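Long-range contacts in ribokinase (Thermotoga maritima, PDB 1VM7), which probably phosphorylates D-ribose at O-5, using ATP and a divalent cation, most likely magnesium, to yield D-ribose 5-phosphate: residues C69-I75 with G92-Y96; G164-P170 with Y183-P189. All blocks are in the same frame, centred on the assembly; numbering follows the deposited sequence.

In the fold
Contacts 1 and 2 are parallel strand pairings in one mixed beta sheet, the core of this pfkB-family (ribokinase) fold, and follow each other in series along the chain. In contact 1, 93-98 is an outermost strand of the sheet within this chain and 69-75 its neighbour; strands 17-20 and 143-146 come next, then 165-168 and 186-187 pair in contact 2. The two centres lie 19 Å apart, with about 11 Å between nearest atoms. One side chain of each comes close to the predicted active site: that of Phe-71 within about 4 Å of that of Ala-55, predicted to bind substrate, and that of Asp-169 about 3 Å from that of Lys-226, predicted to bind ATP, and about 4 Å from that of Asp-258, the probable proton acceptor.

Contact 1: residues C69-I75 with G92-Y96; sequences CRFVTCI and GITGY
The ring of Phe-71 is met at its edge, near the ring plane, by CG2 of Ile-93, while one of its faces takes CB of its strand neighbour Thr-73 near the rim; Tyr-88 adds an edge-to-face ring contact. The Tyr-96 ring is approached obliquely by CD1 of Ile-75. These contacts belong to a beta-alpha-beta unit, in which helix 79-90 links the parallel strands 69-75 and 93-98. The closest apolar touch is between CG2 of Ile-93 and CB of Phe-71, at 3.5 Å. Ile-93 holds CG2 anti to its backbone N (chi1 -62° for CG1), which sets that methyl against Phe-71 and puts CG1 of Ile-93 4.0 Å from CB of Cys-69. An alanine in place of Ile-93 would lose both branches and is likely to leave a gap beside the Phe-71 ring and Cys-69. Farther along, CG2 of Thr-73 packs on CB of Tyr-96 at 3.7 Å, while OG1 of Thr-73 is hydrogen-bonded to OG of Ser-23 and O of Gly-21. Gly-92 closes helix 79-90 in a Schellman motif, and its O accepts from N of Cys-69 at 3.1 Å, with the donor well above the carbonyl plane. A far straighter approach brings N of Phe-71 to O of Thr-94 at 2.8 Å, with a C=O...N angle of 169°.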
loop_
_atom_site.group_PDB
_atom_site.type_symbol
_atom_site.label_atom_id
_atom_site.label_comp_id
_atom_site.label_asym_id
_atom_site.label_seq_id
_atom_site.Cartn_x
_atom_site.Cartn_y
_atom_site.Cartn_z
ATOM N N CYS A 69 18.843 21.933 -1.264
ATOM C CA CYS A 69 17.598 22.579 -0.873
ATOM C C CYS A 69 17.278 22.349 0.594
ATOM O O CYS A 69 17.418 21.249 1.098
ATOM C CB CYS A 69 16.443 22.102 -1.743
ATOM S SG CYS A 69 14.843 23.042 -1.553
ATOM N N ARG A 70 16.883 23.407 1.283
ATOM C CA ARG A 70 16.367 23.300 2.635
ATOM C C ARG A 70 14.899 22.909 2.527
ATOM O O ARG A 70 14.104 23.543 1.827
ATOM C CB ARG A 70 16.543 24.606 3.380
ATOM C CG ARG A 70 17.991 24.983 3.466
ATOM C CD ARG A 70 18.219 26.307 4.107
ATOM N NE ARG A 70 19.654 26.592 4.142
ATOM C CZ ARG A 70 20.257 27.349 5.057
ATOM N NH1 ARG A 70 19.575 27.917 6.049
ATOM N NH2 ARG A 70 21.572 27.537 4.977
ATOM N N PHE A 71 14.555 21.820 3.179
ATOM C CA PHE A 71 13.261 21.231 2.993
ATOM C C PHE A 71 12.808 20.752 4.337
ATOM O O PHE A 71 13.304 19.728 4.831
ATOM C CB PHE A 71 13.350 20.077 1.999
ATOM C CG PHE A 71 12.062 19.313 1.801
ATOM C CD1 PHE A 71 10.800 19.946 1.901
ATOM C CD2 PHE A 71 12.107 17.967 1.435
ATOM C CE1 PHE A 71 9.637 19.261 1.698
ATOM C CE2 PHE A 71 10.911 17.249 1.212
ATOM C CZ PHE A 71 9.674 17.919 1.351
ATOM N N VAL A 72 11.934 21.543 4.972
ATOM C CA VAL A 72 11.347 21.146 6.245
ATOM C C VAL A 72 10.178 20.252 5.912
ATOM O O VAL A 72 9.244 20.632 5.175
ATOM C CB VAL A 72 10.947 22.343 7.144
ATOM C CG1 VAL A 72 10.398 21.848 8.488
ATOM C CG2 VAL A 72 12.178 23.187 7.392
ATOM N N THR A 73 10.269 19.027 6.425
ATOM C CA THR A 73 9.274 17.999 6.100
ATOM C C THR A 73 9.274 16.974 7.225
ATOM O O THR A 73 10.273 16.780 7.892
ATOM C CB THR A 73 9.515 17.298 4.726
ATOM O OG1 THR A 73 8.442 16.392 4.442
ATOM C CG2 THR A 73 10.798 16.493 4.724
ATOM N N CYS A 74 8.128 16.347 7.449
ATOM C CA CYS A 74 8.031 15.304 8.433
ATOM C C CYS A 74 7.954 13.953 7.765
ATOM O O CYS A 74 7.095 13.716 6.919
ATOM C CB CYS A 74 6.811 15.502 9.324
ATOM S SG CYS A 74 7.162 16.604 10.697
ATOM N N ILE A 75 8.845 13.054 8.175
ATOM C CA ILE A 75 8.822 11.690 7.691
ATOM C C ILE A 75 8.884 10.785 8.894
ATOM O O ILE A 75 9.024 11.256 9.990
ATOM C CB ILE A 75 9.970 11.403 6.706
ATOM C CG1 ILE A 75 11.346 11.635 7.374
ATOM C CG2 ILE A 75 9.809 12.297 5.468
ATOM C CD1 ILE A 75 12.460 11.607 6.455
ATOM N N GLY A 92 21.649 16.945 -1.509
ATOM C CA GLY A 92 21.972 18.075 -0.654
ATOM C C GLY A 92 20.745 18.701 -0.046
ATOM O O GLY A 92 20.721 19.908 0.187
ATOM N N ILE A 93 19.703 17.883 0.171
ATOM C CA ILE A 93 18.442 18.321 0.759
ATOM C C ILE A 93 18.454 17.978 2.266
ATOM O O ILE A 93 18.620 16.795 2.648
ATOM C CB ILE A 93 17.229 17.711 0.044
ATOM C CG1 ILE A 93 17.181 18.148 -1.418
ATOM C CG2 ILE A 93 15.889 18.094 0.722
ATOM C CD1 ILE A 93 16.352 17.212 -2.318
ATOM N N THR A 94 18.351 19.043 3.084
ATOM C CA THR A 94 18.432 18.982 4.532
ATOM C C THR A 94 17.180 19.581 5.161
ATOM O O THR A 94 16.495 20.378 4.524
ATOM C CB THR A 94 19.644 19.760 5.045
ATOM O OG1 THR A 94 19.586 21.141 4.627
ATOM C CG2 THR A 94 20.920 19.115 4.506
ATOM N N GLY A 95 16.898 19.215 6.414
ATOM C CA GLY A 95 15.811 19.843 7.190
ATOM C C GLY A 95 14.651 18.929 7.539
ATOM O O GLY A 95 13.729 19.335 8.238
ATOM N N TYR A 96 14.697 17.687 7.060
ATOM C CA TYR A 96 13.652 16.728 7.384
ATOM C C TYR A 96 13.644 16.427 8.879
ATOM O O TYR A 96 14.678 16.452 9.513
ATOM C CB TYR A 96 13.832 15.418 6.624
ATOM C CG TYR A 96 15.189 14.781 6.807
ATOM C CD1 TYR A 96 15.477 13.960 7.898
ATOM C CD2 TYR A 96 16.182 14.991 5.853
ATOM C CE1 TYR A 96 16.747 13.372 8.028
ATOM C CE2 TYR A 96 17.414 14.439 5.971
ATOM C CZ TYR A 96 17.703 13.645 7.038
ATOM O OH TYR A 96 18.962 13.138 7.054
#

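Contact 2: residues G164-P170 with Y183-P189; sequences GIVIFDP and YLDYLTP
Two amides grip the carbonyl oxygen of Val-166: N of Asp-185 at 2.8 Å and N of Tyr-186 at 2.9 Å from Val-166 O, both in the carbonyl plane. The bond from Tyr-186 is the straighter at its hydrogen, 158° against 140°. The Asp-185 carboxylate answers in the other direction, its OD2 taking the N-H of Val-166 at 3.0 Å on the anti side, so that backbone and side chain of one residue clasp both backbone polar atoms, N and O, of Val-166. Beyond this clasp the segments pair as parallel strands near the middle of the Rossmann-like sheet of the ribokinase fold, Ile-167 beside Tyr-186 and Phe-168 beside Leu-187, with N of Phe-168 bonded to O of Tyr-186 at 2.9 Å. On the Ile-167 side, CG2 of Ile-165 lies in the plane of the Tyr-186 ring at its edge, and CG1 of Ile-167 runs alongside CB of Tyr-186; Phe-264 adds an edge-to-face ring contact. On the Phe-168 side, CD1 of Leu-184 sits at the ring edge and CD1 of Leu-187 approaches CD2 of Phe-168 obliquely at 3.5 Å, while CA of Pro-170 lies over one face, toward the rim. Past the strands, the Thr-188 hydroxyl, turned between its backbone N and carbonyl carbon (chi1 67°), donates to OD1 of Asp-169 at 3.0 Å from above the carboxylate plane and is bonded also to Asn-261. That same OD1 forms a salt bridge with Lys-226. Nearby, CG of Pro-170 packs 3.6 Å from CB of Pro-189.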
loop_
_atom_site.group_PDB
_atom_site.type_symbol
_atom_site.label_atom_id
_atom_site.label_comp_id
_atom_site.label_asym_id
_atom_site.label_seq_id
_atom_site.Cartn_x
_atom_site.Cartn_y
_atom_site.Cartn_z
ATOM N N GLY A 164 10.749 37.158 3.512
ATOM C CA GLY A 164 11.292 36.723 2.251
ATOM C C GLY A 164 10.167 36.532 1.258
ATOM O O GLY A 164 9.024 36.908 1.516
ATOM N N ILE A 165 10.497 35.957 0.111
ATOM C CA ILE A 165 9.518 35.713 -0.931
ATOM C C ILE A 165 8.758 34.437 -0.587
ATOM O O ILE A 165 9.351 33.389 -0.356
ATOM C CB ILE A 165 10.187 35.657 -2.323
ATOM C CG1 ILE A 165 10.778 37.035 -2.650
ATOM C CG2 ILE A 165 9.200 35.232 -3.387
ATOM C CD1 ILE A 165 11.884 36.985 -3.656
ATOM N N VAL A 166 7.439 34.571 -0.492
ATOM C CA VAL A 166 6.546 33.488 -0.133
ATOM C C VAL A 166 5.763 33.081 -1.386
ATOM O O VAL A 166 5.026 33.899 -1.968
ATOM C CB VAL A 166 5.576 33.888 1.006
ATOM C CG1 VAL A 166 4.655 32.715 1.401
ATOM C CG2 VAL A 166 6.343 34.383 2.212
ATOM N N ILE A 167 5.984 31.818 -1.786
ATOM C CA ILE A 167 5.346 31.171 -2.918
ATOM C C ILE A 167 4.443 30.070 -2.363
ATOM O O ILE A 167 4.927 29.167 -1.689
ATOM C CB ILE A 167 6.384 30.520 -3.848
ATOM C CG1 ILE A 167 7.346 31.590 -4.391
ATOM C CG2 ILE A 167 5.672 29.771 -4.964
ATOM C CD1 ILE A 167 8.669 31.083 -4.978
ATOM N N PHE A 168 3.136 30.171 -2.635
ATOM C CA PHE A 168 2.141 29.206 -2.144
ATOM C C PHE A 168 1.419 28.521 -3.318
ATOM O O PHE A 168 0.773 29.157 -4.133
ATOM C CB PHE A 168 1.149 29.897 -1.212
ATOM C CG PHE A 168 0.002 29.030 -0.787
ATOM C CD1 PHE A 168 0.220 27.822 -0.175
ATOM C CD2 PHE A 168 -1.315 29.440 -1.002
ATOM C CE1 PHE A 168 -0.836 27.034 0.214
ATOM C CE2 PHE A 168 -2.369 28.663 -0.608
ATOM C CZ PHE A 168 -2.142 27.455 -0.005
ATOM N N ASP A 169 1.605 27.211 -3.403
ATOM C CA ASP A 169 0.962 26.374 -4.389
ATOM C C ASP A 169 -0.301 25.813 -3.722
ATOM O O ASP A 169 -0.241 24.979 -2.797
ATOM C CB ASP A 169 1.932 25.276 -4.788
ATOM C CG ASP A 169 1.535 24.539 -6.044
ATOM O OD1 ASP A 169 0.729 25.102 -6.838
ATOM O OD2 ASP A 169 2.089 23.401 -6.234
ATOM N N PRO A 170 -1.470 26.299 -4.145
ATOM C CA PRO A 170 -2.687 25.956 -3.417
ATOM C C PRO A 170 -3.180 24.553 -3.820
ATOM O O PRO A 170 -4.264 24.392 -4.355
ATOM C CB PRO A 170 -3.648 27.074 -3.828
ATOM C CG PRO A 170 -3.225 27.378 -5.277
ATOM C CD PRO A 170 -1.742 27.176 -5.305
ATOM N N TYR A 183 -0.311 37.485 2.773
ATOM C CA TYR A 183 1.100 37.202 3.041
ATOM C C TYR A 183 1.873 36.642 1.847
ATOM O O TYR A 183 3.085 36.455 1.940
ATOM C CB TYR A 183 1.223 36.246 4.228
ATOM C CG TYR A 183 0.598 36.811 5.474
ATOM C CD1 TYR A 183 1.112 37.972 6.063
ATOM C CD2 TYR A 183 -0.508 36.216 6.051
ATOM C CE1 TYR A 183 0.534 38.521 7.206
ATOM C CE2 TYR A 183 -1.089 36.752 7.182
ATOM C CZ TYR A 183 -0.554 37.900 7.769
ATOM O OH TYR A 183 -1.150 38.444 8.894
ATOM N N LEU A 184 1.194 36.422 0.723
ATOM C CA LEU A 184 1.803 35.774 -0.434
ATOM C C LEU A 184 2.456 36.743 -1.393
ATOM O O LEU A 184 1.886 37.772 -1.732
ATOM C CB LEU A 184 0.744 35.032 -1.237
ATOM C CG LEU A 184 -0.051 33.951 -0.518
ATOM C CD1 LEU A 184 -0.782 33.163 -1.557
ATOM C CD2 LEU A 184 0.848 33.057 0.382
ATOM N N ASP A 185 3.636 36.371 -1.868
ATOM C CA ASP A 185 4.283 37.053 -2.985
ATOM C C ASP A 185 3.876 36.392 -4.309
ATOM O O ASP A 185 3.687 37.056 -5.314
ATOM C CB ASP A 185 5.806 37.075 -2.766
ATOM C CG ASP A 185 6.192 37.949 -1.573
ATOM O OD1 ASP A 185 6.143 39.180 -1.713
ATOM O OD2 ASP A 185 6.490 37.422 -0.486
ATOM N N TYR A 186 3.721 35.076 -4.284
ATOM C CA TYR A 186 3.254 34.313 -5.442
ATOM C C TYR A 186 2.204 33.300 -5.024
ATOM O O TYR A 186 2.395 32.538 -4.055
ATOM C CB TYR A 186 4.417 33.583 -6.153
ATOM C CG TYR A 186 5.381 34.521 -6.818
ATOM C CD1 TYR A 186 6.461 35.037 -6.123
ATOM C CD2 TYR A 186 5.192 34.929 -8.131
ATOM C CE1 TYR A 186 7.334 35.908 -6.708
ATOM C CE2 TYR A 186 6.059 35.826 -8.724
ATOM C CZ TYR A 186 7.140 36.304 -8.008
ATOM O OH TYR A 186 8.024 37.204 -8.578
ATOM N N LEU A 187 1.082 33.310 -5.747
ATOM C CA LEU A 187 0.083 32.254 -5.656
ATOM C C LEU A 187 0.088 31.536 -6.997
ATOM O O LEU A 187 -0.018 32.172 -8.039
ATOM C CB LEU A 187 -1.305 32.848 -5.382
ATOM C CG LEU A 187 -2.450 31.853 -5.155
ATOM C CD1 LEU A 187 -2.305 31.202 -3.818
ATOM C CD2 LEU A 187 -3.804 32.524 -5.275
ATOM N N THR A 188 0.204 30.216 -6.982
ATOM C CA THR A 188 0.469 29.470 -8.229
ATOM C C THR A 188 -0.567 28.373 -8.466
ATOM O O THR A 188 -0.236 27.208 -8.470
ATOM C CB THR A 188 1.890 28.840 -8.215
ATOM O OG1 THR A 188 1.962 27.811 -7.218
ATOM C CG2 THR A 188 2.961 29.899 -7.917
ATOM N N PRO A 189 -1.840 28.739 -8.638
ATOM C CA PRO A 189 -2.838 27.704 -8.846
ATOM C C PRO A 189 -2.787 27.182 -10.269
ATOM O O PRO A 189 -2.411 27.916 -11.157
ATOM C CB PRO A 189 -4.160 28.461 -8.629
ATOM C CG PRO A 189 -3.838 29.823 -9.140
ATOM C CD PRO A 189 -2.431 30.087 -8.712
#